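Local coordinates for protein aclacinomycin oxidoreductase (AknOx) (Streptomyces galilaeus, PDB 2IPI) that oxidises the terminal sugar of aclacinomycin antibiotics in two successive oxygen-dependent steps, using a bicovalently bound FAD, to make aclacinomycin A and then aclacinomycin Y, at residues G162-D170 and N279-H290; L136-I144 and P237-P245. All blocks are in the same frame, centred on the assembly; numbering follows the deposited sequence.

Contact 1. Residues G162-D170 and N279-H290; sequences GYGPLSRRD and NSAAGTPYASMH. With FAD (flavin-adenine dinucleotide), chain F.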
loop_
_atom_site.group_PDB
_atom_site.type_symbol
_atom_site.label_atom_id
_atom_site.label_comp_id
_atom_site.label_asym_id
_atom_site.label_seq_id
_atom_site.Cartn_x
_atom_site.Cartn_y
_atom_site.Cartn_z
ATOM N N GLY A 162 -2.515 -2.786 -2.618
ATOM C CA GLY A 162 -2.518 -1.345 -2.504
ATOM C C GLY A 162 -3.938 -0.815 -2.723
ATOM O O GLY A 162 -4.661 -1.300 -3.601
ATOM N N TYR A 163 -4.324 0.128 -1.890
ATOM C CA TYR A 163 -5.643 0.724 -1.833
ATOM C C TYR A 163 -5.485 2.230 -2.003
ATOM O O TYR A 163 -4.394 2.782 -1.866
ATOM C CB TYR A 163 -6.302 0.394 -0.486
ATOM C CG TYR A 163 -5.937 1.380 0.603
ATOM C CD1 TYR A 163 -6.844 2.363 0.988
ATOM C CD2 TYR A 163 -4.706 1.350 1.242
ATOM C CE1 TYR A 163 -6.522 3.271 1.978
ATOM C CE2 TYR A 163 -4.373 2.257 2.233
ATOM C CZ TYR A 163 -5.294 3.215 2.596
ATOM O OH TYR A 163 -4.986 4.119 3.582
ATOM N N GLY A 164 -6.592 2.914 -2.267
ATOM C CA GLY A 164 -6.503 4.368 -2.387
ATOM C C GLY A 164 -7.828 5.040 -2.115
ATOM O O GLY A 164 -8.659 4.451 -1.426
ATOM N N PRO A 165 -7.971 6.245 -2.639
ATOM C CA PRO A 165 -9.147 7.093 -2.413
ATOM C C PRO A 165 -10.458 6.520 -2.926
ATOM O O PRO A 165 -11.557 6.824 -2.441
ATOM C CB PRO A 165 -8.783 8.356 -3.213
ATOM C CG PRO A 165 -7.287 8.360 -3.236
ATOM C CD PRO A 165 -6.953 6.905 -3.490
ATOM N N LEU A 166 -10.400 5.645 -3.936
ATOM C CA LEU A 166 -11.656 5.063 -4.423
ATOM C C LEU A 166 -11.922 3.696 -3.832
ATOM O O LEU A 166 -12.885 3.031 -4.225
ATOM C CB LEU A 166 -11.671 5.016 -5.960
ATOM C CG LEU A 166 -11.581 6.355 -6.686
ATOM C CD1 LEU A 166 -11.492 6.197 -8.199
ATOM C CD2 LEU A 166 -12.755 7.263 -6.353
ATOM N N SER A 167 -11.122 3.220 -2.862
ATOM C CA SER A 167 -11.429 1.860 -2.376
ATOM C C SER A 167 -12.814 1.759 -1.736
ATOM O O SER A 167 -13.562 0.815 -1.994
ATOM C CB SER A 167 -10.379 1.377 -1.378
ATOM O OG SER A 167 -9.090 1.445 -1.973
ATOM N N ARG A 168 -13.147 2.742 -0.907
ATOM C CA ARG A 168 -14.448 2.824 -0.273
ATOM C C ARG A 168 -15.606 2.549 -1.238
ATOM O O ARG A 168 -16.549 1.879 -0.836
ATOM C CB ARG A 168 -14.672 4.220 0.349
ATOM C CG ARG A 168 -14.169 4.284 1.785
ATOM C CD ARG A 168 -15.175 4.965 2.696
ATOM N NE ARG A 168 -14.995 6.394 2.802
ATOM C CZ ARG A 168 -15.846 7.253 3.348
ATOM N NH1 ARG A 168 -17.009 6.871 3.877
ATOM N NH2 ARG A 168 -15.517 8.543 3.362
ATOM N N ARG A 169 -15.453 3.056 -2.450
ATOM C CA ARG A 169 -16.401 3.076 -3.564
ATOM C C ARG A 169 -16.355 1.776 -4.389
ATOM O O ARG A 169 -17.411 1.224 -4.725
ATOM C CB ARG A 169 -16.216 4.284 -4.490
ATOM C CG ARG A 169 -15.236 4.228 -5.645
ATOM C CD ARG A 169 -15.393 5.316 -6.686
ATOM N NE ARG A 169 -16.422 5.051 -7.670
ATOM C CZ ARG A 169 -16.294 5.058 -9.000
ATOM N NH1 ARG A 169 -15.140 5.327 -9.565
ATOM N NH2 ARG A 169 -17.350 4.792 -9.764
ATOM N N ASP A 170 -15.171 1.307 -4.725
ATOM C CA ASP A 170 -14.991 0.168 -5.615
ATOM C C ASP A 170 -14.180 -0.976 -5.017
ATOM O O ASP A 170 -14.095 -2.010 -5.701
ATOM C CB ASP A 170 -14.262 0.591 -6.886
ATOM C CG ASP A 170 -14.928 1.675 -7.705
ATOM O OD1 ASP A 170 -16.163 1.769 -7.721
ATOM O OD2 ASP A 170 -14.173 2.435 -8.347
ATOM N N ASN A 279 -20.455 5.079 9.416
ATOM C CA ASN A 279 -20.616 5.432 8.014
ATOM C C ASN A 279 -19.622 4.806 7.058
ATOM O O ASN A 279 -18.610 5.434 6.744
ATOM C CB ASN A 279 -20.479 6.961 7.910
ATOM C CG ASN A 279 -21.570 7.612 7.095
ATOM O OD1 ASN A 279 -21.344 7.898 5.918
ATOM N ND2 ASN A 279 -22.733 7.824 7.709
ATOM N N SER A 280 -19.886 3.601 6.559
ATOM C CA SER A 280 -19.087 3.093 5.451
ATOM C C SER A 280 -19.750 1.898 4.755
ATOM O O SER A 280 -20.911 1.966 4.369
ATOM C CB SER A 280 -17.695 2.664 5.901
ATOM O OG SER A 280 -16.940 2.276 4.761
ATOM N N ALA A 281 -18.959 0.848 4.628
ATOM C CA ALA A 281 -19.184 -0.490 4.123
ATOM C C ALA A 281 -20.573 -0.693 3.516
ATOM O O ALA A 281 -21.407 -1.372 4.128
ATOM C CB ALA A 281 -18.937 -1.482 5.264
ATOM N N ALA A 282 -20.807 -0.142 2.333
ATOM C CA ALA A 282 -22.024 -0.259 1.544
ATOM C C ALA A 282 -21.879 0.497 0.229
ATOM O O ALA A 282 -20.765 0.733 -0.233
ATOM C CB ALA A 282 -23.259 0.219 2.294
ATOM N N GLY A 283 -22.963 0.908 -0.427
ATOM C CA GLY A 283 -22.783 1.608 -1.701
ATOM C C GLY A 283 -23.521 2.939 -1.672
ATOM O O GLY A 283 -24.330 3.195 -2.561
ATOM N N THR A 284 -23.227 3.726 -0.649
ATOM C CA THR A 284 -23.883 4.966 -0.278
ATOM C C THR A 284 -23.117 6.211 -0.690
ATOM O O THR A 284 -21.962 6.071 -1.089
ATOM C CB THR A 284 -24.056 5.008 1.259
ATOM O OG1 THR A 284 -22.749 5.016 1.857
ATOM C CG2 THR A 284 -24.800 3.784 1.762
ATOM N N PRO A 285 -23.705 7.401 -0.613
ATOM C CA PRO A 285 -22.973 8.646 -0.822
ATOM C C PRO A 285 -21.592 8.688 -0.187
ATOM O O PRO A 285 -20.607 9.084 -0.809
ATOM C CB PRO A 285 -23.860 9.678 -0.089
ATOM C CG PRO A 285 -25.241 9.170 -0.331
ATOM C CD PRO A 285 -25.135 7.669 -0.352
ATOM N N TYR A 286 -21.536 8.294 1.083
ATOM C CA TYR A 286 -20.269 8.443 1.813
ATOM C C TYR A 286 -19.300 7.341 1.438
ATOM O O TYR A 286 -18.104 7.452 1.712
ATOM C CB TYR A 286 -20.519 8.518 3.317
ATOM C CG TYR A 286 -20.797 9.935 3.795
ATOM C CD1 TYR A 286 -19.918 10.985 3.550
ATOM C CD2 TYR A 286 -21.961 10.220 4.487
ATOM C CE1 TYR A 286 -20.191 12.272 3.991
ATOM C CE2 TYR A 286 -22.243 11.492 4.938
ATOM C CZ TYR A 286 -21.356 12.520 4.683
ATOM O OH TYR A 286 -21.664 13.786 5.140
ATOM N N ALA A 287 -19.747 6.285 0.769
ATOM C CA ALA A 287 -18.791 5.331 0.198
ATOM C C ALA A 287 -17.870 6.008 -0.801
ATOM O O ALA A 287 -16.763 5.540 -1.075
ATOM C CB ALA A 287 -19.491 4.162 -0.462
ATOM N N SER A 288 -18.286 7.148 -1.374
ATOM C CA SER A 288 -17.444 7.785 -2.375
ATOM C C SER A 288 -16.496 8.817 -1.776
ATOM O O SER A 288 -15.692 9.365 -2.529
ATOM C CB SER A 288 -18.319 8.434 -3.455
ATOM O OG SER A 288 -18.946 7.395 -4.190
ATOM N N MET A 289 -16.577 9.060 -0.476
ATOM C CA MET A 289 -15.662 10.007 0.187
ATOM C C MET A 289 -14.373 9.339 0.624
ATOM O O MET A 289 -14.375 8.176 1.042
ATOM C CB MET A 289 -16.363 10.624 1.410
ATOM C CG MET A 289 -15.807 11.952 1.906
ATOM S SD MET A 289 -16.313 12.417 3.585
ATOM C CE MET A 289 -15.186 11.425 4.562
ATOM N N HIS A 290 -13.240 10.031 0.550
ATOM C CA HIS A 290 -11.991 9.571 1.143
ATOM C C HIS A 290 -11.386 10.681 2.004
ATOM O O HIS A 290 -11.480 11.862 1.638
ATOM C CB HIS A 290 -11.010 9.133 0.060
ATOM C CG HIS A 290 -9.680 8.645 0.545
ATOM N ND1 HIS A 290 -8.529 9.405 0.431
ATOM C CD2 HIS A 290 -9.288 7.498 1.137
ATOM C CE1 HIS A 290 -7.497 8.752 0.926
ATOM N NE2 HIS A 290 -7.938 7.585 1.366
HETATM P PA FAD F . 9.407 -2.000 -5.003
HETATM O O1A FAD F . 10.391 -1.714 -4.033
HETATM O O2A FAD F . 9.991 -2.118 -6.338
HETATM O O5B FAD F . 8.610 -3.304 -4.634
HETATM C C5B FAD F . 8.082 -3.524 -3.389
HETATM C C4B FAD F . 7.953 -5.021 -3.126
HETATM O O4B FAD F . 7.390 -5.637 -4.251
HETATM C C3B FAD F . 9.334 -5.685 -2.971
HETATM O O3B FAD F . 9.246 -6.823 -2.194
HETATM C C2B FAD F . 9.679 -6.096 -4.392
HETATM O O2B FAD F . 10.613 -7.135 -4.507
HETATM C C1B FAD F . 8.298 -6.459 -4.893
HETATM N N9A FAD F . 8.175 -6.433 -6.364
HETATM C C8A FAD F . 8.490 -5.421 -7.183
HETATM N N7A FAD F . 8.229 -5.747 -8.440
HETATM C C5A FAD F . 7.765 -6.996 -8.431
HETATM C C6A FAD F . 7.331 -7.848 -9.439
HETATM N N6A FAD F . 7.288 -7.406 -10.637
HETATM N N1A FAD F . 6.893 -9.057 -9.128
HETATM C C2A FAD F . 6.861 -9.416 -7.866
HETATM N N3A FAD F . 7.249 -8.629 -6.881
HETATM C C4A FAD F . 7.711 -7.445 -7.145
HETATM N N1 FAD F . 0.237 1.741 -0.700
HETATM C C2 FAD F . -1.137 1.696 -0.705
HETATM O O2 FAD F . -1.743 0.721 -0.593
HETATM N N3 FAD F . -1.816 2.874 -0.856
HETATM C C4 FAD F . -1.166 4.087 -1.004
HETATM O O4 FAD F . -1.811 5.072 -1.226
HETATM C C4X FAD F . 0.230 4.116 -1.014
HETATM N N5 FAD F . 0.926 5.283 -1.130
HETATM C C5X FAD F . 2.280 5.305 -1.208
HETATM C C6 FAD F . 2.963 6.504 -1.420
HETATM C C7 FAD F . 4.327 6.510 -1.439
HETATM C C7M FAD F . 4.987 7.805 -1.783
HETATM C C8 FAD F . 5.050 5.316 -1.346
HETATM C C8M FAD F . 6.524 5.308 -1.685
HETATM C C9 FAD F . 4.339 4.153 -1.157
HETATM C C9A FAD F . 2.971 4.112 -1.050
HETATM N N10 FAD F . 2.291 2.928 -0.837
HETATM C C10 FAD F . 0.928 2.920 -0.866
HETATM C "C1'" FAD F . 2.928 1.781 -0.123
HETATM C "C2'" FAD F . 3.645 0.758 -1.006
HETATM O "O2'" FAD F . 5.034 0.760 -1.011
HETATM C "C3'" FAD F . 3.165 0.730 -2.438
HETATM O "O3'" FAD F . 1.788 0.524 -2.521
HETATM C "C4'" FAD F . 4.089 -0.320 -3.126
HETATM O "O4'" FAD F . 4.668 -1.237 -2.287
HETATM C "C5'" FAD F . 5.223 0.148 -4.007
HETATM O "O5'" FAD F . 5.759 -0.919 -4.715
HETATM P P FAD F . 6.966 -0.592 -5.650
HETATM O O1P FAD F . 6.899 -1.350 -6.847
HETATM O O2P FAD F . 6.972 0.790 -5.866
HETATM O O3P FAD F . 8.298 -0.875 -4.847
HETATM O O HOH W 1 -13.970 5.667 -2.398
#
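Pro-165 lies over one face of the His-290 imidazole in a CH-pi contact. Its CA sits 3.6 Å from the ring centroid and 19° off the ring normal. The proline ring itself leans toward the ND1 side, with CB 3.8 Å from ND1 of His-290. CG of His-290 stands anti to the backbone N (chi1 180°), which carries the imidazole across to Pro-165.

The side chain of Arg-168 is the main polar element. Bent at chi2 and chi3, it runs beside Met-289 in the same direction and ends among backbone carbonyls. NE gives a weak and doubtful hydrogen bond to O of Met-289, an atom not securely placed. SD of Met-289 is level with the guanidinium at its edge. CB of Ala-287 packs 3.7 Å from O of Arg-168. A water donates to O of Pro-165 (2.7 Å) and O of Ala-287 (3.1 Å), though more acceptors are in its reach than it has protons.

Residues 162-170 also hold the flavin. N of Tyr-163 donates to O2 of FAD at 2.9 Å, and O of Tyr-163 accepts from N3 of FAD at 2.8 Å. Next to it, in the type I turn 164-167, N of Gly-164 donates to OG of Ser-167 at 2.9 Å (161° at the hydrogen).

Tyr-163 touches the bound aclacinomycin ligand and packs on the catalytic Tyr-397 and Tyr-469. Helix 167-170 of the FAD-binding part meets the loop between helix 262-278 and strand 290-296, with Met-289 against helix 316-327 and strand 302-310, and His-290 against strand 391-398.

Contact 2. Residues L136-I144 and P237-P245; sequences LYLDWGVTI and PSQLLPKAP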
loop_
_atom_site.group_PDB
_atom_site.type_symbol
_atom_site.label_atom_id
_atom_site.label_comp_id
_atom_site.label_asym_id
_atom_site.label_seq_id
_atom_site.Cartn_x
_atom_site.Cartn_y
_atom_site.Cartn_z
ATOM N N LEU A 136 -5.339 4.851 -18.606
ATOM C CA LEU A 136 -6.661 4.236 -18.530
ATOM C C LEU A 136 -7.762 5.267 -18.722
ATOM O O LEU A 136 -8.823 5.056 -19.299
ATOM C CB LEU A 136 -6.822 3.561 -17.171
ATOM C CG LEU A 136 -6.871 2.040 -17.086
ATOM C CD1 LEU A 136 -6.258 1.373 -18.302
ATOM C CD2 LEU A 136 -6.210 1.555 -15.795
ATOM N N TYR A 137 -7.499 6.456 -18.159
ATOM C CA TYR A 137 -8.565 7.466 -18.128
ATOM C C TYR A 137 -8.800 8.076 -19.503
ATOM O O TYR A 137 -9.942 8.121 -19.968
ATOM C CB TYR A 137 -8.164 8.527 -17.111
ATOM C CG TYR A 137 -9.107 9.690 -16.967
ATOM C CD1 TYR A 137 -10.380 9.516 -16.445
ATOM C CD2 TYR A 137 -8.700 10.953 -17.377
ATOM C CE1 TYR A 137 -11.239 10.602 -16.327
ATOM C CE2 TYR A 137 -9.547 12.040 -17.258
ATOM C CZ TYR A 137 -10.804 11.846 -16.731
ATOM O OH TYR A 137 -11.659 12.928 -16.609
ATOM N N LEU A 138 -7.749 8.541 -20.141
ATOM C CA LEU A 138 -7.822 9.300 -21.385
ATOM C C LEU A 138 -8.366 8.434 -22.506
ATOM O O LEU A 138 -9.140 8.909 -23.343
ATOM C CB LEU A 138 -6.446 9.879 -21.757
ATOM C CG LEU A 138 -5.863 10.874 -20.737
ATOM C CD1 LEU A 138 -4.566 11.480 -21.228
ATOM C CD2 LEU A 138 -6.892 11.957 -20.425
ATOM N N ASP A 139 -8.002 7.147 -22.560
ATOM C CA ASP A 139 -8.522 6.325 -23.648
ATOM C C ASP A 139 -9.952 5.848 -23.407
ATOM O O ASP A 139 -10.739 5.645 -24.344
ATOM C CB ASP A 139 -7.626 5.139 -23.966
ATOM C CG ASP A 139 -6.273 5.433 -24.551
ATOM O OD1 ASP A 139 -6.013 6.560 -25.006
ATOM O OD2 ASP A 139 -5.388 4.541 -24.568
ATOM N N TRP A 140 -10.373 5.625 -22.161
ATOM C CA TRP A 140 -11.645 4.973 -21.881
ATOM C C TRP A 140 -12.446 5.643 -20.777
ATOM O O TRP A 140 -13.595 5.259 -20.543
ATOM C CB TRP A 140 -11.418 3.484 -21.500
ATOM C CG TRP A 140 -10.633 2.723 -22.517
ATOM C CD1 TRP A 140 -11.128 2.192 -23.687
ATOM C CD2 TRP A 140 -9.240 2.397 -22.488
ATOM N NE1 TRP A 140 -10.116 1.559 -24.376
ATOM C CE2 TRP A 140 -8.950 1.667 -23.667
ATOM C CE3 TRP A 140 -8.188 2.633 -21.600
ATOM C CZ2 TRP A 140 -7.677 1.189 -23.959
ATOM C CZ3 TRP A 140 -6.923 2.159 -21.892
ATOM C CH2 TRP A 140 -6.667 1.438 -23.070
ATOM N N GLY A 141 -11.926 6.610 -20.032
ATOM C CA GLY A 141 -12.715 7.254 -18.984
ATOM C C GLY A 141 -12.882 6.448 -17.727
ATOM O O GLY A 141 -13.792 6.543 -16.896
ATOM N N VAL A 142 -11.942 5.532 -17.511
ATOM C CA VAL A 142 -12.099 4.555 -16.431
ATOM C C VAL A 142 -10.915 4.632 -15.478
ATOM O O VAL A 142 -10.030 5.459 -15.726
ATOM C CB VAL A 142 -12.261 3.217 -17.157
ATOM C CG1 VAL A 142 -12.363 2.039 -16.254
ATOM C CG2 VAL A 142 -13.534 3.230 -18.025
ATOM N N THR A 143 -10.851 3.833 -14.412
ATOM C CA THR A 143 -9.700 3.735 -13.520
ATOM C C THR A 143 -9.691 2.430 -12.720
ATOM O O THR A 143 -10.587 1.612 -12.863
ATOM C CB THR A 143 -9.677 4.884 -12.493
ATOM O OG1 THR A 143 -10.230 6.075 -13.067
ATOM C CG2 THR A 143 -8.252 5.217 -12.108
ATOM N N ILE A 144 -8.703 2.284 -11.841
ATOM C CA ILE A 144 -8.646 1.271 -10.807
ATOM C C ILE A 144 -8.507 1.926 -9.432
ATOM O O ILE A 144 -7.870 2.982 -9.312
ATOM C CB ILE A 144 -7.485 0.288 -11.031
ATOM C CG1 ILE A 144 -6.114 0.905 -11.301
ATOM C CG2 ILE A 144 -7.869 -0.707 -12.126
ATOM C CD1 ILE A 144 -4.999 -0.123 -11.360
ATOM N N PRO A 237 -14.798 -1.570 -23.680
ATOM C CA PRO A 237 -13.805 -1.401 -22.598
ATOM C C PRO A 237 -14.238 -0.364 -21.566
ATOM O O PRO A 237 -14.002 -0.537 -20.375
ATOM C CB PRO A 237 -12.540 -0.934 -23.321
ATOM C CG PRO A 237 -12.722 -1.441 -24.718
ATOM C CD PRO A 237 -14.192 -1.268 -24.984
ATOM N N SER A 238 -14.890 0.714 -21.965
ATOM C CA SER A 238 -15.276 1.802 -21.076
ATOM C C SER A 238 -16.189 1.349 -19.940
ATOM O O SER A 238 -16.422 2.109 -18.996
ATOM C CB SER A 238 -15.993 2.914 -21.845
ATOM O OG SER A 238 -15.602 3.028 -23.198
ATOM N N GLN A 239 -16.741 0.147 -20.009
ATOM C CA GLN A 239 -17.687 -0.348 -19.017
ATOM C C GLN A 239 -17.134 -1.609 -18.347
ATOM O O GLN A 239 -17.905 -2.321 -17.697
ATOM C CB GLN A 239 -19.042 -0.679 -19.617
ATOM C CG GLN A 239 -19.844 0.491 -20.166
ATOM C CD GLN A 239 -21.296 0.097 -20.330
ATOM O OE1 GLN A 239 -22.080 0.023 -19.381
ATOM N NE2 GLN A 239 -21.663 -0.172 -21.585
ATOM N N LEU A 240 -15.836 -1.839 -18.519
ATOM C CA LEU A 240 -15.227 -3.064 -17.981
ATOM C C LEU A 240 -14.442 -2.788 -16.714
ATOM O O LEU A 240 -13.959 -3.723 -16.056
ATOM C CB LEU A 240 -14.351 -3.762 -19.035
ATOM C CG LEU A 240 -15.130 -4.455 -20.163
ATOM C CD1 LEU A 240 -14.234 -5.341 -21.010
ATOM C CD2 LEU A 240 -16.304 -5.244 -19.599
ATOM N N LEU A 241 -14.288 -1.522 -16.335
ATOM C CA LEU A 241 -13.701 -1.183 -15.030
ATOM C C LEU A 241 -14.400 0.096 -14.545
ATOM O O LEU A 241 -15.023 0.769 -15.381
ATOM C CB LEU A 241 -12.200 -0.998 -15.060
ATOM C CG LEU A 241 -11.192 -2.052 -15.455
ATOM C CD1 LEU A 241 -9.880 -1.437 -15.904
ATOM C CD2 LEU A 241 -10.969 -2.918 -14.223
ATOM N N PRO A 242 -14.322 0.460 -13.277
ATOM C CA PRO A 242 -15.028 1.657 -12.791
ATOM C C PRO A 242 -14.616 2.911 -13.545
ATOM O O PRO A 242 -13.465 3.125 -13.926
ATOM C CB PRO A 242 -14.602 1.739 -11.321
ATOM C CG PRO A 242 -14.375 0.286 -10.979
ATOM C CD PRO A 242 -13.562 -0.188 -12.174
ATOM N N LYS A 243 -15.622 3.774 -13.734
ATOM C CA LYS A 243 -15.440 5.055 -14.375
ATOM C C LYS A 243 -14.925 6.122 -13.417
ATOM O O LYS A 243 -15.384 6.191 -12.284
ATOM C CB LYS A 243 -16.767 5.563 -14.962
ATOM C CG LYS A 243 -16.652 5.810 -16.463
ATOM C CD LYS A 243 -16.735 4.480 -17.202
ATOM C CE LYS A 243 -18.125 4.298 -17.808
ATOM N NZ LYS A 243 -18.131 4.786 -19.220
ATOM N N ALA A 244 -13.997 6.943 -13.890
ATOM C CA ALA A 244 -13.450 8.017 -13.077
ATOM C C ALA A 244 -14.557 8.968 -12.626
ATOM O O ALA A 244 -15.563 9.109 -13.318
ATOM C CB ALA A 244 -12.356 8.786 -13.812
ATOM N N PRO A 245 -14.382 9.591 -11.462
ATOM C CA PRO A 245 -15.318 10.613 -10.984
ATOM C C PRO A 245 -15.395 11.786 -11.948
ATOM O O PRO A 245 -14.454 12.038 -12.692
ATOM C CB PRO A 245 -14.696 11.101 -9.668
ATOM C CG PRO A 245 -13.952 9.884 -9.213
ATOM C CD PRO A 245 -13.312 9.355 -10.486
#
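Val-142 and Lys-243 form a single antiparallel bridge, a non-hydrogen-bonded pair flanked by two bonds, their CA atoms 4.0 Å apart. N of Ala-244 donates to O of Gly-141 at 3.0 Å, tilted 34° from the carbonyl plane. N of Thr-143 donates to O of Pro-242, although the position of that oxygen is less certain. CA of Lys-243 adds a CA-H...O contact to O of Gly-141 at 3.4 Å. Residues from 136 onward run at the C-terminal end of helix 129-140. Gly-141 then takes a positive phi (77°); after it the chain is extended, and 141-143 pairs with 242-244.

Val-142 is the central side chain. CG1, anti to the backbone N (chi1 177°), presses on CB of Leu-241 at 3.3 Å, tighter than usual for two carbons. CG2 turns the other way, toward O of Ser-238 and CD of Lys-243, which is 3.5 Å from it. Leu-241 also reaches Ile-144 more loosely, through CD1.

Residues 136-144 belong to the FAD-binding PCMH-type region. The partner, 237-245, belongs to the connection from strand 221-227 to strand 248-256. The contact holds this connection, between the five-stranded antiparallel sheet of the FAD-binding part and the seven-stranded sheet that follows, against the end of helix 129-140.

Two aromatic residues extend the contact. CD1 of Trp-140 lies 3.4 Å from CB of Pro-237, and the two side chains meet at a slant. The indole also meets Phe-121 of strand 120-123 edge-to-face. One turn earlier, CE1 of Tyr-137 touches CB of Ala-244 at 3.3 Å. OG1 of Thr-143 comes to 3.5 Å from the same methyl, and Trp-344 of helix 344-348 packs on Tyr-137, Thr-143 and Ala-244.

The centres of contacts 1 and 2 are about 17 Å apart, and the two touch directly. NH1 of Arg-169 in contact 1 makes a probable hydrogen bond to O of Lys-243 in contact 2 at 2.9 Å. OD2 of Asp-170 packs on CB of Pro-242. Their segments alternate along the chain. In each contact the first segment lies in the FAD-binding region and the second comes later in the chain. Contact 1 is nearer the chemistry: Tyr-163 binds the flavin, and the His-290 side chain is about 4 Å from that of Tyr-397. Contact 2 lies further off, with the Ile-144 side chain about 11 Å from FAD.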